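Local atomic coordinates of Ton_1535 (Thermococcus onnurineus, PDB entry 3ZPJ), a protein that is of unknown function but folds as an alpha-solenoid, a right-handed coil of helices that includes a left-handed helical turn. Residues 168-173 against 201-206; 176-181 against 205-210. All blocks are in the same frame, centred on the assembly; numbering follows the deposited sequence.

Contact 1 (168-173 against 201-206)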
ATOM      1  N   ALA A 168      -1.212   7.369  -2.230  1.00 27.91           N
ATOM      2  CA  ALA A 168      -1.425   6.310  -3.210  1.00 32.07           C
ATOM      3  C   ALA A 168      -0.927   4.993  -2.635  1.00 32.85           C
ATOM      4  O   ALA A 168      -1.647   3.994  -2.610  1.00 33.18           O
ATOM      5  CB  ALA A 168      -0.691   6.634  -4.507  1.00 28.43           C
ATOM      6  N   GLY A 169       0.315   5.014  -2.168  1.00 24.74           N
ATOM      7  CA  GLY A 169       0.881   3.871  -1.479  1.00 38.34           C
ATOM      8  C   GLY A 169      -0.036   3.306  -0.406  1.00 33.32           C
ATOM      9  O   GLY A 169      -0.306   2.105  -0.385  1.00 41.64           O
ATOM     10  N   ASP A 170      -0.530   4.172   0.475  1.00 30.39           N
ATOM     11  CA  ASP A 170      -1.421   3.751   1.544  1.00 29.33           C
ATOM     12  C   ASP A 170      -2.676   3.032   1.042  1.00 33.35           C
ATOM     13  O   ASP A 170      -3.293   2.267   1.789  1.00 35.70           O
ATOM     14  CB  ASP A 170      -1.843   4.944   2.405  1.00 34.84           C
ATOM     15  CG  ASP A 170      -0.726   5.441   3.304  1.00 37.62           C
ATOM     16  OD1 ASP A 170       0.237   4.682   3.577  1.00 41.46           O
ATOM     17  OD2 ASP A 170      -0.818   6.602   3.736  1.00 30.76           O
ATOM     18  N   THR A 171      -3.066   3.269  -0.205  1.00 31.99           N
ATOM     19  CA  THR A 171      -4.301   2.657  -0.690  1.00 31.49           C
ATOM     20  C   THR A 171      -4.027   1.364  -1.419  1.00 29.42           C
ATOM     21  O   THR A 171      -4.960   0.713  -1.864  1.00 32.59           O
ATOM     22  CB  THR A 171      -5.119   3.583  -1.642  1.00 35.54           C
ATOM     23  OG1 THR A 171      -4.412   3.751  -2.875  1.00 37.22           O
ATOM     24  CG2 THR A 171      -5.363   4.954  -1.002  1.00 29.23           C
ATOM     25  N   LEU A 172      -2.749   1.009  -1.563  1.00 34.02           N
ATOM     26  CA  LEU A 172      -2.357  -0.167  -2.339  1.00 27.23           C
ATOM     27  C   LEU A 172      -1.892  -1.323  -1.472  1.00 36.51           C
ATOM     28  O   LEU A 172      -1.478  -1.127  -0.329  1.00 35.90           O
ATOM     29  CB  LEU A 172      -1.240   0.198  -3.313  1.00 27.33           C
ATOM     30  CG  LEU A 172      -1.676   1.150  -4.421  1.00 31.76           C
ATOM     31  CD1 LEU A 172      -0.468   1.642  -5.213  1.00 34.87           C
ATOM     32  CD2 LEU A 172      -2.700   0.493  -5.340  1.00 30.44           C
ATOM     33  N   PRO A 173      -1.964  -2.543  -2.010  1.00 40.32           N
ATOM     34  CA  PRO A 173      -1.319  -3.651  -1.303  1.00 44.05           C
ATOM     35  C   PRO A 173       0.207  -3.483  -1.326  1.00 37.29           C
ATOM     36  O   PRO A 173       0.744  -2.789  -2.213  1.00 36.84           O
ATOM     37  CB  PRO A 173      -1.748  -4.879  -2.116  1.00 44.35           C
ATOM     38  CG  PRO A 173      -2.023  -4.339  -3.500  1.00 36.90           C
ATOM     39  CD  PRO A 173      -2.637  -2.984  -3.245  1.00 36.51           C
ATOM     40  N   GLU A 201       9.458   6.036   6.039  1.00 21.42           N
ATOM     41  CA  GLU A 201      10.447   5.007   6.287  1.00 37.23           C
ATOM     42  C   GLU A 201       9.779   3.857   7.081  1.00 30.98           C
ATOM     43  O   GLU A 201       9.922   2.691   6.736  1.00 32.66           O
ATOM     44  CB  GLU A 201      11.625   5.617   7.045  1.00 37.43           C
ATOM     45  CG  GLU A 201      12.651   4.640   7.606  1.00 44.25           C
ATOM     46  CD  GLU A 201      13.861   5.382   8.176  1.00 61.00           C
ATOM     47  OE1 GLU A 201      13.960   6.611   7.954  1.00 71.24           O
ATOM     48  OE2 GLU A 201      14.709   4.756   8.841  1.00 58.87           O
ATOM     49  N   LYS A 202       9.010   4.219   8.106  1.00 29.29           N
ATOM     50  CA  LYS A 202       8.265   3.248   8.893  1.00 37.73           C
ATOM     51  C   LYS A 202       7.218   2.502   8.051  1.00 32.23           C
ATOM     52  O   LYS A 202       7.073   1.294   8.193  1.00 35.24           O
ATOM     53  CB  LYS A 202       7.633   3.921  10.114  1.00 33.87           C
ATOM     54  CG  LYS A 202       6.966   2.971  11.067  1.00 38.81           C
ATOM     55  CD  LYS A 202       6.557   3.692  12.326  1.00 41.26           C
ATOM     56  CE  LYS A 202       5.564   2.887  13.125  1.00 51.91           C
ATOM     57  NZ  LYS A 202       4.972   3.713  14.215  1.00 64.81           N
ATOM     58  N   LYS A 203       6.524   3.194   7.148  1.00 30.60           N
ATOM     59  CA  LYS A 203       5.537   2.501   6.293  1.00 30.31           C
ATOM     60  C   LYS A 203       6.207   1.511   5.334  1.00 28.61           C
ATOM     61  O   LYS A 203       5.581   0.563   4.844  1.00 30.28           O
ATOM     62  CB  LYS A 203       4.659   3.496   5.514  1.00 28.01           C
ATOM     63  CG  LYS A 203       3.753   4.352   6.400  1.00 26.46           C
ATOM     64  CD  LYS A 203       2.931   5.335   5.588  1.00 24.68           C
ATOM     65  CE  LYS A 203       1.838   6.014   6.404  1.00 28.92           C
ATOM     66  NZ  LYS A 203       1.208   7.182   5.668  1.00 25.65           N
ATOM     67  N   ILE A 204       7.489   1.728   5.067  1.00 32.55           N
ATOM     68  CA  ILE A 204       8.228   0.821   4.194  1.00 29.37           C
ATOM     69  C   ILE A 204       8.637  -0.454   4.939  1.00 30.01           C
ATOM     70  O   ILE A 204       8.501  -1.556   4.395  1.00 33.65           O
ATOM     71  CB  ILE A 204       9.456   1.510   3.588  1.00 36.25           C
ATOM     72  CG1 ILE A 204       9.006   2.551   2.552  1.00 38.57           C
ATOM     73  CG2 ILE A 204      10.377   0.475   2.949  1.00 24.14           C
ATOM     74  CD1 ILE A 204      10.109   3.525   2.115  1.00 27.81           C
ATOM     75  N   GLU A 205       9.103  -0.318   6.185  1.00 29.45           N
ATOM     76  CA  GLU A 205       9.420  -1.510   6.990  1.00 41.15           C
ATOM     77  C   GLU A 205       8.143  -2.314   7.185  1.00 35.31           C
ATOM     78  O   GLU A 205       8.144  -3.527   7.097  1.00 32.10           O
ATOM     79  CB  GLU A 205       9.977  -1.161   8.372  1.00 36.30           C
ATOM     80  CG  GLU A 205      11.266  -0.362   8.405  1.00 59.28           C
ATOM     81  CD  GLU A 205      11.719  -0.067   9.844  1.00 67.91           C
ATOM     82  OE1 GLU A 205      11.607  -0.971  10.704  1.00 68.69           O
ATOM     83  OE2 GLU A 205      12.162   1.074  10.118  1.00 67.46           O
ATOM     84  N   LEU A 206       7.044  -1.616   7.440  1.00 42.11           N
ATOM     85  CA  LEU A 206       5.775  -2.277   7.643  1.00 37.89           C
ATOM     86  C   LEU A 206       5.343  -2.985   6.361  1.00 37.04           C
ATOM     87  O   LEU A 206       5.047  -4.169   6.386  1.00 30.77           O
ATOM     88  CB  LEU A 206       4.719  -1.279   8.127  1.00 31.12           C
ATOM     89  CG  LEU A 206       3.264  -1.753   8.188  1.00 35.44           C
ATOM     90  CD1 LEU A 206       3.118  -3.086   8.893  1.00 37.39           C
ATOM     91  CD2 LEU A 206       2.448  -0.695   8.923  1.00 33.13           C
TER
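Asp170 and Lys203 join the two segments through a single salt bridge, and no other residues of 168-173 and 201-206 touch. Lys203 NZ donates to Asp170 OD2 at 2.9 Å, taking the syn lone pair of that oxygen, on the side facing OD1. The second carboxylate oxygen is not far off: Asp170 OD1 lies 3.4 Å from Lys203 NZ and equally close, 3.4 Å, to Lys203 CD, so the end of the lysine chain leans against the carboxylate as well as bonding to it. The two side chains meet at about a right angle. The CA atoms of Asp170 and Lys203 are 8.5 Å apart, and both side chains are needed to bridge that distance; Lys203 does its share with a chain extended beyond CG, after a first torsion of -65° that sets CG anti to the carbonyl carbon.

Each partner is also held from outside the pair. Asp170 OD1 is hydrogen-bonded to Tyr181 OH on helix 174-190, while OD2 takes the lysine, and Lys203 NZ forms a second salt bridge with Glu166, one turn before Asp170 on helix 151-170. Just beside Asp170, Ala168 O accepts from both Thr171 N and Thr171 OG1, the hydroxyl bonding at 2.8 Å in the carbonyl plane. An asparagine here would probably cost Lys203 one of its two acidic partners, leaving Glu166 alone of the pair to balance its charge.

With two carboxylates near one ammonium group, Lys203 is likely to stay protonated and to offset the mutual repulsion of Glu166 and Asp170, tying helix 194-209 electrostatically to the last turn of helix 151-170 across partly exposed surface.

Contact 2 (176-181 against 205-210); sequences EAMDFY and ELAKTV
Met178 reaches across to Ala207 and Lys208 with the far end of its side chain, between segments 176-181 and 205-209, whose axes run nearly antiparallel (160°) and approach to 10.0 Å. From CB, which points toward helix 205-209, the first torsion of -153° carries CG away from the backbone N, and bends at the next two torsions bring the thioether up to Ala207 and Lys208. SD is the first atom to make contact, 4.1 Å from Ala207 CB and just as far, 4.1 Å, from Lys208 CG. The terminal methyl comes closer still: Met178 CE packs 3.7 Å from Ala207 CB and 3.8 Å from Lys208 CG. Methionine and lysine cross at about a right angle, and the contact at Lys208 CG shows that the lysine offers the aliphatic base of its chain. The Ala207 methyl also meets Tyr181, lying at the edge of the ring, near its plane, 4.2 Å from Tyr181 CE2.

No hydrogen bond links the two segments; this is apolar packing of helix 174-190 on helix 194-209, the next in the chain. Beyond it, Phe180 packs on helix 130-146, whereas Leu206 and Thr209 touch Trp253 of helix 240-256, and Ala177 and Leu206 both contact helix 216-223.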
ATOM      1  N   GLU A 176       2.416  -3.562  -4.522  1.00 39.48           N
ATOM      2  CA  GLU A 176       2.212  -2.426  -5.400  1.00 45.09           C
ATOM      3  C   GLU A 176       2.603  -1.124  -4.717  1.00 46.19           C
ATOM      4  O   GLU A 176       3.078  -0.207  -5.372  1.00 47.20           O
ATOM      5  CB  GLU A 176       0.769  -2.399  -5.907  1.00 36.89           C
ATOM      6  CG  GLU A 176       0.436  -3.602  -6.795  1.00 31.58           C
ATOM      7  CD  GLU A 176      -1.061  -3.749  -7.050  1.00 44.29           C
ATOM      8  OE1 GLU A 176      -1.851  -2.934  -6.508  1.00 47.65           O
ATOM      9  OE2 GLU A 176      -1.448  -4.685  -7.791  1.00 46.13           O
ATOM     10  N   ALA A 177       2.449  -1.065  -3.397  1.00 37.87           N
ATOM     11  CA  ALA A 177       2.684   0.177  -2.662  1.00 32.62           C
ATOM     12  C   ALA A 177       4.151   0.579  -2.582  1.00 32.30           C
ATOM     13  O   ALA A 177       4.480   1.764  -2.454  1.00 35.20           O
ATOM     14  CB  ALA A 177       2.084   0.086  -1.261  1.00 31.12           C
ATOM     15  N   MET A 178       5.036  -0.406  -2.678  1.00 37.95           N
ATOM     16  CA  MET A 178       6.445  -0.180  -2.384  1.00 29.64           C
ATOM     17  C   MET A 178       7.091   0.934  -3.229  1.00 34.47           C
ATOM     18  O   MET A 178       7.766   1.808  -2.695  1.00 40.57           O
ATOM     19  CB  MET A 178       7.253  -1.499  -2.467  1.00 28.77           C
ATOM     20  CG  MET A 178       8.495  -1.487  -1.568  1.00 35.87           C
ATOM     21  SD  MET A 178       8.091  -1.545   0.214  1.00 31.96           S
ATOM     22  CE  MET A 178       7.352  -3.186   0.229  1.00 26.22           C
ATOM     23  N   ASP A 179       6.864   0.925  -4.534  1.00 34.59           N
ATOM     24  CA  ASP A 179       7.488   1.925  -5.404  1.00 33.82           C
ATOM     25  C   ASP A 179       7.048   3.373  -5.102  1.00 32.07           C
ATOM     26  O   ASP A 179       7.836   4.305  -5.221  1.00 41.80           O
ATOM     27  CB  ASP A 179       7.223   1.570  -6.850  1.00 31.78           C
ATOM     28  CG  ASP A 179       8.128   0.457  -7.351  1.00 41.96           C
ATOM     29  OD1 ASP A 179       9.212   0.280  -6.760  1.00 40.35           O
ATOM     30  OD2 ASP A 179       7.759  -0.224  -8.337  1.00 48.14           O
ATOM     31  N   PHE A 180       5.796   3.535  -4.691  1.00 27.20           N
ATOM     32  CA  PHE A 180       5.241   4.836  -4.338  1.00 28.48           C
ATOM     33  C   PHE A 180       5.902   5.348  -3.071  1.00 32.65           C
ATOM     34  O   PHE A 180       6.283   6.517  -2.972  1.00 32.22           O
ATOM     35  CB  PHE A 180       3.723   4.727  -4.141  1.00 29.91           C
ATOM     36  CG  PHE A 180       2.987   4.339  -5.393  1.00 37.37           C
ATOM     37  CD1 PHE A 180       2.904   3.008  -5.780  1.00 38.02           C
ATOM     38  CD2 PHE A 180       2.418   5.307  -6.209  1.00 36.43           C
ATOM     39  CE1 PHE A 180       2.259   2.644  -6.947  1.00 38.29           C
ATOM     40  CE2 PHE A 180       1.772   4.951  -7.379  1.00 36.17           C
ATOM     41  CZ  PHE A 180       1.682   3.613  -7.749  1.00 30.64           C
ATOM     42  N   TYR A 181       6.036   4.461  -2.097  1.00 36.28           N
ATOM     43  CA  TYR A 181       6.681   4.812  -0.847  1.00 33.82           C
ATOM     44  C   TYR A 181       8.161   5.193  -1.015  1.00 25.94           C
ATOM     45  O   TYR A 181       8.644   6.129  -0.376  1.00 36.85           O
ATOM     46  CB  TYR A 181       6.588   3.651   0.127  1.00 31.56           C
ATOM     47  CG  TYR A 181       5.256   3.433   0.782  1.00 27.81           C
ATOM     48  CD1 TYR A 181       4.350   4.469   0.978  1.00 25.67           C
ATOM     49  CD2 TYR A 181       4.911   2.163   1.244  1.00 35.13           C
ATOM     50  CE1 TYR A 181       3.095   4.223   1.612  1.00 23.77           C
ATOM     51  CE2 TYR A 181       3.701   1.917   1.866  1.00 21.42           C
ATOM     52  CZ  TYR A 181       2.797   2.930   2.050  1.00 31.05           C
ATOM     53  OH  TYR A 181       1.613   2.612   2.690  1.00 34.70           O
ATOM     54  N   GLU A 205       9.103  -0.318   6.185  1.00 29.45           N
ATOM     55  CA  GLU A 205       9.420  -1.510   6.990  1.00 41.15           C
ATOM     56  C   GLU A 205       8.143  -2.314   7.185  1.00 35.31           C
ATOM     57  O   GLU A 205       8.144  -3.527   7.097  1.00 32.10           O
ATOM     58  CB  GLU A 205       9.977  -1.161   8.372  1.00 36.30           C
ATOM     59  CG  GLU A 205      11.266  -0.362   8.405  1.00 59.28           C
ATOM     60  CD  GLU A 205      11.719  -0.067   9.844  1.00 67.91           C
ATOM     61  OE1 GLU A 205      11.607  -0.971  10.704  1.00 68.69           O
ATOM     62  OE2 GLU A 205      12.162   1.074  10.118  1.00 67.46           O
ATOM     63  N   LEU A 206       7.044  -1.616   7.440  1.00 42.11           N
ATOM     64  CA  LEU A 206       5.775  -2.277   7.643  1.00 37.89           C
ATOM     65  C   LEU A 206       5.343  -2.985   6.361  1.00 37.04           C
ATOM     66  O   LEU A 206       5.047  -4.169   6.386  1.00 30.77           O
ATOM     67  CB  LEU A 206       4.719  -1.279   8.127  1.00 31.12           C
ATOM     68  CG  LEU A 206       3.264  -1.753   8.188  1.00 35.44           C
ATOM     69  CD1 LEU A 206       3.118  -3.086   8.893  1.00 37.39           C
ATOM     70  CD2 LEU A 206       2.448  -0.695   8.923  1.00 33.13           C
ATOM     71  N   ALA A 207       5.325  -2.277   5.236  1.00 25.73           N
ATOM     72  CA  ALA A 207       4.937  -2.936   3.996  1.00 29.63           C
ATOM     73  C   ALA A 207       5.842  -4.142   3.698  1.00 34.94           C
ATOM     74  O   ALA A 207       5.377  -5.156   3.192  1.00 36.46           O
ATOM     75  CB  ALA A 207       4.945  -1.960   2.817  1.00 24.72           C
ATOM     76  N   LYS A 208       7.129  -4.020   4.017  1.00 35.56           N
ATOM     77  CA  LYS A 208       8.084  -5.101   3.774  1.00 36.94           C
ATOM     78  C   LYS A 208       7.861  -6.278   4.710  1.00 37.33           C
ATOM     79  O   LYS A 208       8.031  -7.422   4.313  1.00 39.29           O
ATOM     80  CB  LYS A 208       9.530  -4.612   3.922  1.00 39.77           C
ATOM     81  CG  LYS A 208      10.158  -4.131   2.638  1.00 46.54           C
ATOM     82  CD  LYS A 208      11.494  -3.444   2.901  1.00 48.95           C
ATOM     83  CE  LYS A 208      11.975  -2.696   1.659  1.00 53.05           C
ATOM     84  NZ  LYS A 208      13.181  -1.837   1.936  1.00 60.26           N
ATOM     85  N   THR A 209       7.487  -5.988   5.950  1.00 38.38           N
ATOM     86  CA  THR A 209       7.323  -7.015   6.972  1.00 30.49           C
ATOM     87  C   THR A 209       6.011  -7.758   6.763  1.00 37.12           C
ATOM     88  O   THR A 209       5.965  -8.989   6.790  1.00 38.29           O
ATOM     89  CB  THR A 209       7.287  -6.403   8.377  1.00 26.04           C
ATOM     90  OG1 THR A 209       8.414  -5.531   8.559  1.00 31.07           O
ATOM     91  CG2 THR A 209       7.300  -7.509   9.437  1.00 29.15           C
ATOM     92  N   VAL A 210       4.936  -7.004   6.581  1.00 36.85           N
ATOM     93  CA  VAL A 210       3.621  -7.596   6.346  1.00 32.19           C
ATOM     94  C   VAL A 210       3.309  -7.432   4.855  1.00 39.78           C
ATOM     95  O   VAL A 210       2.696  -6.442   4.434  1.00 42.58           O
ATOM     96  CB  VAL A 210       2.556  -6.901   7.197  1.00 30.17           C
ATOM     97  CG1 VAL A 210       1.249  -7.655   7.115  1.00 34.29           C
ATOM     98  CG2 VAL A 210       3.006  -6.833   8.643  1.00 36.12           C
TER

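Overall arrangement
Both contacts use helix 194-209, which meets the end of helix 151-170 in contact 1 and the following helix, 174-190, in contact 2. Contact 1 lies at the surface, joins partly exposed residues and is dominated by one salt bridge; contact 2 is partly buried, mixes buried and exposed residues, and is wholly apolar, with about twice the buried area (173 against 84 Å²). The centres of contacts 1 and 2 are about 4 Å apart. Tyr181 connects them: its ring edge belongs to contact 2, while Tyr181 OH, 2.6 Å from Asp170 OD1, reaches contact 1 and also bonds Arg219. Here, apolar packing between consecutive helices stands beside a charged link from helix 151-170 to helix 194-209 that skips helix 174-190.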